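Side-chain contacts in putative peptidase (Clostridium acetobutylicum, PDB 3K9T), which binds one zinc ion per subunit and probably takes part in making modified polysaccharides, with peptidase activity not expected despite its aminopeptidase-like fold: residues A[43-46]-A[50-53]; A[20-25]-A[204-209]. All coordinates share one frame; numbering follows the deposited sequence.

From the N terminus the chain runs through helix 12-26, which carries residues 20-25, then through helix 36-45 and a short turn into strand 52-57, outermost in the mixed sheet of this chain. Contact 1 closes that turn, bringing residues 50-53, the lead-in and first residues of the strand, back against the helix end, 43-46. Contact 2 closes a far longer loop: 178 residues lie between 20-25 and 204-209 of helix 194-211. The small loop of contact 1 is therefore nested inside the large one. Their centres lie 12 Å apart, and they touch directly, Ile44 CG2 coming within 3.5 Å of Leu22 CD1. Together they tie two N-terminal helices to the main mixed sheet and to helix 194-211.

Contact 1. Residues A[43-46]-A[50-53]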
ATOM      1  N   ASP A  43     -22.285  40.869  16.837  1.00 22.28           N
ATOM      2  CA  ASP A  43     -22.057  42.304  16.676  1.00 22.82           C
ATOM      3  C   ASP A  43     -20.579  42.601  16.480  1.00 23.35           C
ATOM      4  O   ASP A  43     -20.193  43.405  15.616  1.00 24.37           O
ATOM      5  CB  ASP A  43     -22.576  43.105  17.877  1.00 24.58           C
ATOM      6  CG  ASP A  43     -24.076  43.064  17.992  1.00 22.03           C
ATOM      7  OD1 ASP A  43     -24.733  42.888  16.968  1.00 33.63           O
ATOM      8  OD2 ASP A  43     -24.603  43.222  19.097  1.00 26.84           O
ATOM      9  N   ILE A  44     -19.749  41.957  17.293  1.00 24.35           N
ATOM     10  CA  ILE A  44     -18.318  42.210  17.252  1.00 25.67           C
ATOM     11  C   ILE A  44     -17.746  41.709  15.947  1.00 25.48           C
ATOM     12  O   ILE A  44     -16.966  42.417  15.318  1.00 24.16           O
ATOM     13  CB  ILE A  44     -17.569  41.648  18.503  1.00 26.45           C
ATOM     14  CG1 ILE A  44     -18.043  42.442  19.751  1.00 25.61           C
ATOM     15  CG2 ILE A  44     -16.047  41.724  18.263  1.00 16.83           C
ATOM     16  CD1 ILE A  44     -17.902  41.776  21.110  1.00 23.92           C
ATOM     17  N   ILE A  45     -18.172  40.519  15.519  1.00 24.18           N
ATOM     18  CA  ILE A  45     -17.723  39.989  14.240  1.00 21.57           C
ATOM     19  C   ILE A  45     -18.053  40.970  13.105  1.00 22.78           C
ATOM     20  O   ILE A  45     -17.236  41.156  12.190  1.00 19.31           O
ATOM     21  CB  ILE A  45     -18.309  38.576  13.912  1.00 21.14           C
ATOM     22  CG1 ILE A  45     -17.770  37.536  14.900  1.00 22.42           C
ATOM     23  CG2 ILE A  45     -17.916  38.174  12.454  1.00 12.95           C
ATOM     24  CD1 ILE A  45     -18.616  36.210  15.046  1.00 18.17           C
ATOM     25  N   ARG A  46     -19.220  41.626  13.182  1.00 23.47           N
ATOM     26  CA  ARG A  46     -19.666  42.512  12.105  1.00 24.00           C
ATOM     27  C   ARG A  46     -18.934  43.828  12.120  1.00 24.29           C
ATOM     28  O   ARG A  46     -19.157  44.638  11.263  1.00 27.02           O
ATOM     29  CB  ARG A  46     -21.191  42.702  12.098  1.00 25.35           C
ATOM     30  CG  ARG A  46     -21.906  41.515  11.373  1.00 31.30           C
ATOM     31  CD  ARG A  46     -23.387  41.593  11.430  1.00 26.42           C
ATOM     32  NE  ARG A  46     -23.832  41.597  12.812  1.00 28.68           N
ATOM     33  CZ  ARG A  46     -25.057  41.919  13.222  1.00 37.36           C
ATOM     34  NH1 ARG A  46     -26.028  42.286  12.358  1.00 36.96           N
ATOM     35  NH2 ARG A  46     -25.307  41.870  14.521  1.00 34.26           N
ATOM     36  N   PRO A  50     -19.070  41.662   6.957  1.00 22.27           N
ATOM     37  CA  PRO A  50     -20.498  41.677   6.964  1.00 22.26           C
ATOM     38  C   PRO A  50     -20.974  40.284   7.334  1.00 23.13           C
ATOM     39  O   PRO A  50     -20.237  39.312   7.085  1.00 24.80           O
ATOM     40  CB  PRO A  50     -20.853  41.988   5.501  1.00 22.53           C
ATOM     41  CG  PRO A  50     -19.583  42.370   4.847  1.00 20.51           C
ATOM     42  CD  PRO A  50     -18.548  41.607   5.589  1.00 22.64           C
ATOM     43  N   LEU A  51     -22.141  40.190   7.972  1.00 19.72           N
ATOM     44  CA  LEU A  51     -22.808  38.915   8.141  1.00 19.09           C
ATOM     45  C   LEU A  51     -24.292  39.096   7.968  1.00 20.04           C
ATOM     46  O   LEU A  51     -24.855  40.142   8.292  1.00 20.03           O
ATOM     47  CB  LEU A  51     -22.629  38.321   9.523  1.00 18.69           C
ATOM     48  CG  LEU A  51     -21.332  37.773  10.064  1.00 23.71           C
ATOM     49  CD1 LEU A  51     -21.582  37.551  11.567  1.00  9.80           C
ATOM     50  CD2 LEU A  51     -20.844  36.485   9.322  1.00 13.73           C
ATOM     51  N   GLU A  52     -24.931  38.049   7.469  1.00 22.64           N
ATOM     52  CA  GLU A  52     -26.363  37.952   7.598  1.00 24.56           C
ATOM     53  C   GLU A  52     -26.628  37.110   8.868  1.00 24.26           C
ATOM     54  O   GLU A  52     -26.114  35.991   9.016  1.00 26.85           O
ATOM     55  CB  GLU A  52     -27.008  37.352   6.366  1.00 22.66           C
ATOM     56  CG  GLU A  52     -28.482  37.201   6.614  1.00 34.66           C
ATOM     57  CD  GLU A  52     -29.257  36.732   5.418  1.00 42.18           C
ATOM     58  OE1 GLU A  52     -28.626  36.264   4.440  1.00 43.08           O
ATOM     59  OE2 GLU A  52     -30.510  36.818   5.496  1.00 48.74           O
ATOM     60  N   ILE A  53     -27.383  37.683   9.797  1.00 25.08           N
ATOM     61  CA  ILE A  53     -27.734  37.020  11.053  1.00 26.03           C
ATOM     62  C   ILE A  53     -29.120  36.376  10.927  1.00 26.82           C
ATOM     63  O   ILE A  53     -30.065  36.990  10.452  1.00 29.14           O
ATOM     64  CB  ILE A  53     -27.672  38.013  12.217  1.00 26.74           C
ATOM     65  CG1 ILE A  53     -26.243  38.578  12.328  1.00 28.82           C
ATOM     66  CG2 ILE A  53     -28.115  37.370  13.536  1.00 24.90           C
ATOM     67  CD1 ILE A  53     -25.187  37.564  12.675  1.00 27.01           C
TER
HETATM   68  O   HOH W   1     -26.225  41.825   9.649  1.00 14.97           O
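The turn that joins helix 36-45 to strand 52-57 of the mixed sheet folds the lead-in and first residues of the strand back against the helix end, and Arg46 and Leu51 do most of the touching. The Arg46 side chain lies nearly perpendicular to that of Leu51: its CG sits 3.8 Å from Leu51 CB, and CD continues past the same residue. A bend at chi3 (-59°) then turns the guanidinium over Ile53. Ile53 CG1 stands over the centre of that flat group, 3.6 Å above its plane, so the strand contributes an aliphatic branch to one face while the polar rim is used elsewhere.

On that rim, Arg46 NH2 forms a salt bridge with Asp43 OD1 at 2.7 Å, one turn back on the helix, and NE hydrogen-bonds to the carbonyl oxygen of Met42. The remaining nitrogen, NH1, gives a hydrogen to a water at 2.8 Å, which in turn donates to Leu51 O at 2.6 Å. That water is the polar bridge between helix end and strand. With all three nitrogens engaged, rotation of the guanidinium is probably well restrained, although the residue is exposed.

Beneath the arginine the contact turns apolar. In Ile45, CG1 lies beside the backbone N (chi1 -66°), leaving CG2 opposite that nitrogen and within 3.8 Å of Leu51 CD1.

Leu51 and Ile45 both reach Phe224 of the inner strand 219-225, so the buried part of the contact rests on the sheet. From the adjoining strand 166-174, Tyr172 touches Leu51 and Thr168 touches Ile53. Glu52 pairs through its backbone with Glu171, and on another side of helix 36-45, Ile44 packs against helix 12-26.

Contact 2. Residues A[20-25]-A[204-209]; sequences YNLIEE and ITFIAK
Residues 20-25 and 204-209 are both inside helices, and the backbones stay well apart, the closest CA atoms being those of Leu22 and Thr205 at 9.2 Å. Side chains from both helices fill the gap. With CG anti to the backbone N (chi1 177°), Leu22 reaches out from helix 12-26, and its CD2 methyl carries the whole contact between the two segments, while CD1 turns to Ile44 of helix 36-45.

CD2 meets two neighbouring residues of helix 194-211. It lies 3.8 Å from Thr205 CG2, the two side chains standing nearly perpendicular, and CB of the threonine is hardly farther away. Toward Phe206, the same CD2 comes to the ring edge, near the ring plane, and is 3.8 Å from CE1; leucine and phenylalanine run antiparallel alongside each other here. The ring therefore takes the leucine at its rim. One of its faces is occupied from within its own helix, by Lys209 CE 3.7 Å above the plane and displaced from the ring centre, and His48 meets the ring with planes inclined at about 55°.

The Thr205 methyl sits opposite its own nitrogen and so faces Leu22, while OG1 hydrogen-bonds to the carbonyl oxygen of Val201 one turn earlier. The buried hydroxyl is thus satisfied inside its helix.

Toward the start of helix 194-211, Ile23 packs on Cys194, Leu198 and Ala202; Lys209 NZ hydrogen-bonds to His48 ND1 of the loop after helix 36-45. Small and buried, this is apolar helix-to-helix packing in the aminopeptidase-like alpha/beta domain, where an N-terminal helix lies against one of the helices that cover the central mixed sheet, away from the zinc site.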
ATOM      1  N   TYR A  20      -5.581  37.879  17.705  1.00 24.79           N
ATOM      2  CA  TYR A  20      -5.553  37.782  19.173  1.00 23.23           C
ATOM      3  C   TYR A  20      -6.464  38.831  19.852  1.00 23.15           C
ATOM      4  O   TYR A  20      -7.235  38.516  20.780  1.00 18.60           O
ATOM      5  CB  TYR A  20      -4.126  37.926  19.737  1.00 23.04           C
ATOM      6  CG  TYR A  20      -4.192  37.988  21.238  1.00 31.27           C
ATOM      7  CD1 TYR A  20      -4.410  36.831  21.988  1.00 33.07           C
ATOM      8  CD2 TYR A  20      -4.159  39.193  21.903  1.00 28.70           C
ATOM      9  CE1 TYR A  20      -4.540  36.878  23.356  1.00 37.02           C
ATOM     10  CE2 TYR A  20      -4.277  39.243  23.274  1.00 36.36           C
ATOM     11  CZ  TYR A  20      -4.472  38.085  24.008  1.00 37.90           C
ATOM     12  OH  TYR A  20      -4.603  38.142  25.398  1.00 42.74           O
ATOM     13  N   ASN A  21      -6.353  40.077  19.379  1.00 23.91           N
ATOM     14  CA  ASN A  21      -7.120  41.199  19.915  1.00 22.50           C
ATOM     15  C   ASN A  21      -8.634  41.005  19.809  1.00 23.27           C
ATOM     16  O   ASN A  21      -9.365  41.429  20.715  1.00 24.36           O
ATOM     17  CB  ASN A  21      -6.724  42.487  19.237  1.00 20.19           C
ATOM     18  CG  ASN A  21      -5.313  42.934  19.584  1.00 21.37           C
ATOM     19  OD1 ASN A  21      -4.726  42.492  20.572  1.00 25.92           O
ATOM     20  ND2 ASN A  21      -4.754  43.837  18.755  1.00 23.02           N
ATOM     21  N   LEU A  22      -9.083  40.376  18.714  1.00 22.13           N
ATOM     22  CA  LEU A  22     -10.482  40.000  18.537  1.00 22.48           C
ATOM     23  C   LEU A  22     -10.875  38.931  19.575  1.00 24.37           C
ATOM     24  O   LEU A  22     -11.959  38.992  20.176  1.00 26.48           O
ATOM     25  CB  LEU A  22     -10.729  39.482  17.106  1.00 23.17           C
ATOM     26  CG  LEU A  22     -12.137  38.965  16.723  1.00 27.26           C
ATOM     27  CD1 LEU A  22     -13.225  39.922  17.236  1.00 15.34           C
ATOM     28  CD2 LEU A  22     -12.290  38.654  15.179  1.00 10.62           C
ATOM     29  N   ILE A  23      -9.992  37.956  19.793  1.00 24.72           N
ATOM     30  CA  ILE A  23     -10.225  36.921  20.794  1.00 23.13           C
ATOM     31  C   ILE A  23     -10.366  37.609  22.140  1.00 25.69           C
ATOM     32  O   ILE A  23     -11.317  37.358  22.888  1.00 26.38           O
ATOM     33  CB  ILE A  23      -9.065  35.877  20.826  1.00 23.94           C
ATOM     34  CG1 ILE A  23      -9.100  34.998  19.546  1.00 21.77           C
ATOM     35  CG2 ILE A  23      -9.061  35.058  22.196  1.00 12.13           C
ATOM     36  CD1 ILE A  23      -7.832  34.196  19.299  1.00 15.31           C
ATOM     37  N   GLU A  24      -9.432  38.496  22.449  1.00 24.82           N
ATOM     38  CA  GLU A  24      -9.471  39.154  23.753  1.00 27.28           C
ATOM     39  C   GLU A  24     -10.789  39.928  23.943  1.00 28.03           C
ATOM     40  O   GLU A  24     -11.394  39.856  25.006  1.00 29.90           O
ATOM     41  CB  GLU A  24      -8.265  40.071  23.901  1.00 26.26           C
ATOM     42  CG  GLU A  24      -8.066  40.644  25.281  1.00 36.36           C
ATOM     43  CD  GLU A  24      -6.791  41.453  25.360  1.00 38.00           C
ATOM     44  OE1 GLU A  24      -6.776  42.511  24.725  1.00 50.16           O
ATOM     45  OE2 GLU A  24      -5.806  41.028  26.004  1.00 46.13           O
ATOM     46  N   GLU A  25     -11.212  40.671  22.916  1.00 26.79           N
ATOM     47  CA  GLU A  25     -12.482  41.389  22.953  1.00 26.75           C
ATOM     48  C   GLU A  25     -13.675  40.429  23.146  1.00 26.21           C
ATOM     49  O   GLU A  25     -14.612  40.720  23.889  1.00 26.59           O
ATOM     50  CB  GLU A  25     -12.685  42.212  21.669  1.00 26.31           C
ATOM     51  CG  GLU A  25     -14.004  43.007  21.680  1.00 25.43           C
ATOM     52  CD  GLU A  25     -14.138  44.041  20.560  1.00 26.83           C
ATOM     53  OE1 GLU A  25     -13.243  44.166  19.706  1.00 30.05           O
ATOM     54  OE2 GLU A  25     -15.166  44.742  20.544  1.00 28.92           O
ATOM     55  N   ILE A 204     -11.423  32.523  11.212  1.00 25.75           N
ATOM     56  CA  ILE A 204     -12.327  32.505  10.071  1.00 26.66           C
ATOM     57  C   ILE A 204     -12.735  33.956   9.756  1.00 27.44           C
ATOM     58  O   ILE A 204     -12.834  34.324   8.592  1.00 26.42           O
ATOM     59  CB  ILE A 204     -13.525  31.547  10.420  1.00 28.38           C
ATOM     60  CG1 ILE A 204     -13.045  30.096  10.391  1.00 34.24           C
ATOM     61  CG2 ILE A 204     -14.657  31.640   9.548  1.00 23.21           C
ATOM     62  CD1 ILE A 204     -12.415  29.724   9.165  1.00 30.97           C
ATOM     63  N   THR A 205     -12.887  34.796  10.784  1.00 25.86           N
ATOM     64  CA  THR A 205     -13.217  36.196  10.563  1.00 25.34           C
ATOM     65  C   THR A 205     -12.150  36.864   9.688  1.00 25.53           C
ATOM     66  O   THR A 205     -12.468  37.491   8.657  1.00 23.85           O
ATOM     67  CB  THR A 205     -13.462  36.932  11.878  1.00 25.41           C
ATOM     68  OG1 THR A 205     -14.628  36.353  12.477  1.00 24.47           O
ATOM     69  CG2 THR A 205     -13.704  38.456  11.649  1.00 15.37           C
ATOM     70  N   PHE A 206     -10.893  36.658  10.055  1.00 23.04           N
ATOM     71  CA  PHE A 206      -9.785  37.233   9.305  1.00 23.82           C
ATOM     72  C   PHE A 206      -9.528  36.591   7.935  1.00 23.44           C
ATOM     73  O   PHE A 206      -9.064  37.258   7.030  1.00 22.19           O
ATOM     74  CB  PHE A 206      -8.530  37.328  10.177  1.00 23.62           C
ATOM     75  CG  PHE A 206      -8.532  38.554  11.054  1.00 22.13           C
ATOM     76  CD1 PHE A 206      -9.288  38.594  12.213  1.00 20.09           C
ATOM     77  CD2 PHE A 206      -7.841  39.690  10.676  1.00 23.73           C
ATOM     78  CE1 PHE A 206      -9.326  39.730  12.999  1.00 27.31           C
ATOM     79  CE2 PHE A 206      -7.865  40.829  11.459  1.00 23.92           C
ATOM     80  CZ  PHE A 206      -8.596  40.850  12.628  1.00 27.68           C
ATOM     81  N   ILE A 207      -9.846  35.315   7.778  1.00 24.42           N
ATOM     82  CA  ILE A 207      -9.754  34.700   6.470  1.00 24.91           C
ATOM     83  C   ILE A 207     -10.791  35.375   5.587  1.00 22.38           C
ATOM     84  O   ILE A 207     -10.445  35.823   4.515  1.00 21.47           O
ATOM     85  CB  ILE A 207      -9.952  33.182   6.498  1.00 25.53           C
ATOM     86  CG1 ILE A 207      -8.735  32.550   7.177  1.00 29.74           C
ATOM     87  CG2 ILE A 207     -10.123  32.627   5.052  1.00 23.59           C
ATOM     88  CD1 ILE A 207      -9.035  31.203   7.718  1.00 29.36           C
ATOM     89  N   ALA A 208     -12.032  35.472   6.068  1.00 21.98           N
ATOM     90  CA  ALA A 208     -13.124  36.160   5.336  1.00 23.79           C
ATOM     91  C   ALA A 208     -12.705  37.596   4.973  1.00 23.64           C
ATOM     92  O   ALA A 208     -12.866  38.036   3.833  1.00 19.14           O
ATOM     93  CB  ALA A 208     -14.421  36.160   6.149  1.00 20.06           C
ATOM     94  N   LYS A 209     -12.098  38.277   5.938  1.00 23.70           N
ATOM     95  CA  LYS A 209     -11.676  39.651   5.750  1.00 25.43           C
ATOM     96  C   LYS A 209     -10.646  39.783   4.608  1.00 28.01           C
ATOM     97  O   LYS A 209     -10.724  40.721   3.815  1.00 29.41           O
ATOM     98  CB  LYS A 209     -11.123  40.187   7.066  1.00 24.36           C
ATOM     99  CG  LYS A 209     -10.948  41.665   7.068  1.00 29.97           C
ATOM    100  CD  LYS A 209     -10.107  42.185   8.234  1.00 26.75           C
ATOM    101  CE  LYS A 209     -10.782  42.083   9.562  1.00 24.06           C
ATOM    102  NZ  LYS A 209     -10.303  43.223  10.452  1.00 23.97           N
TER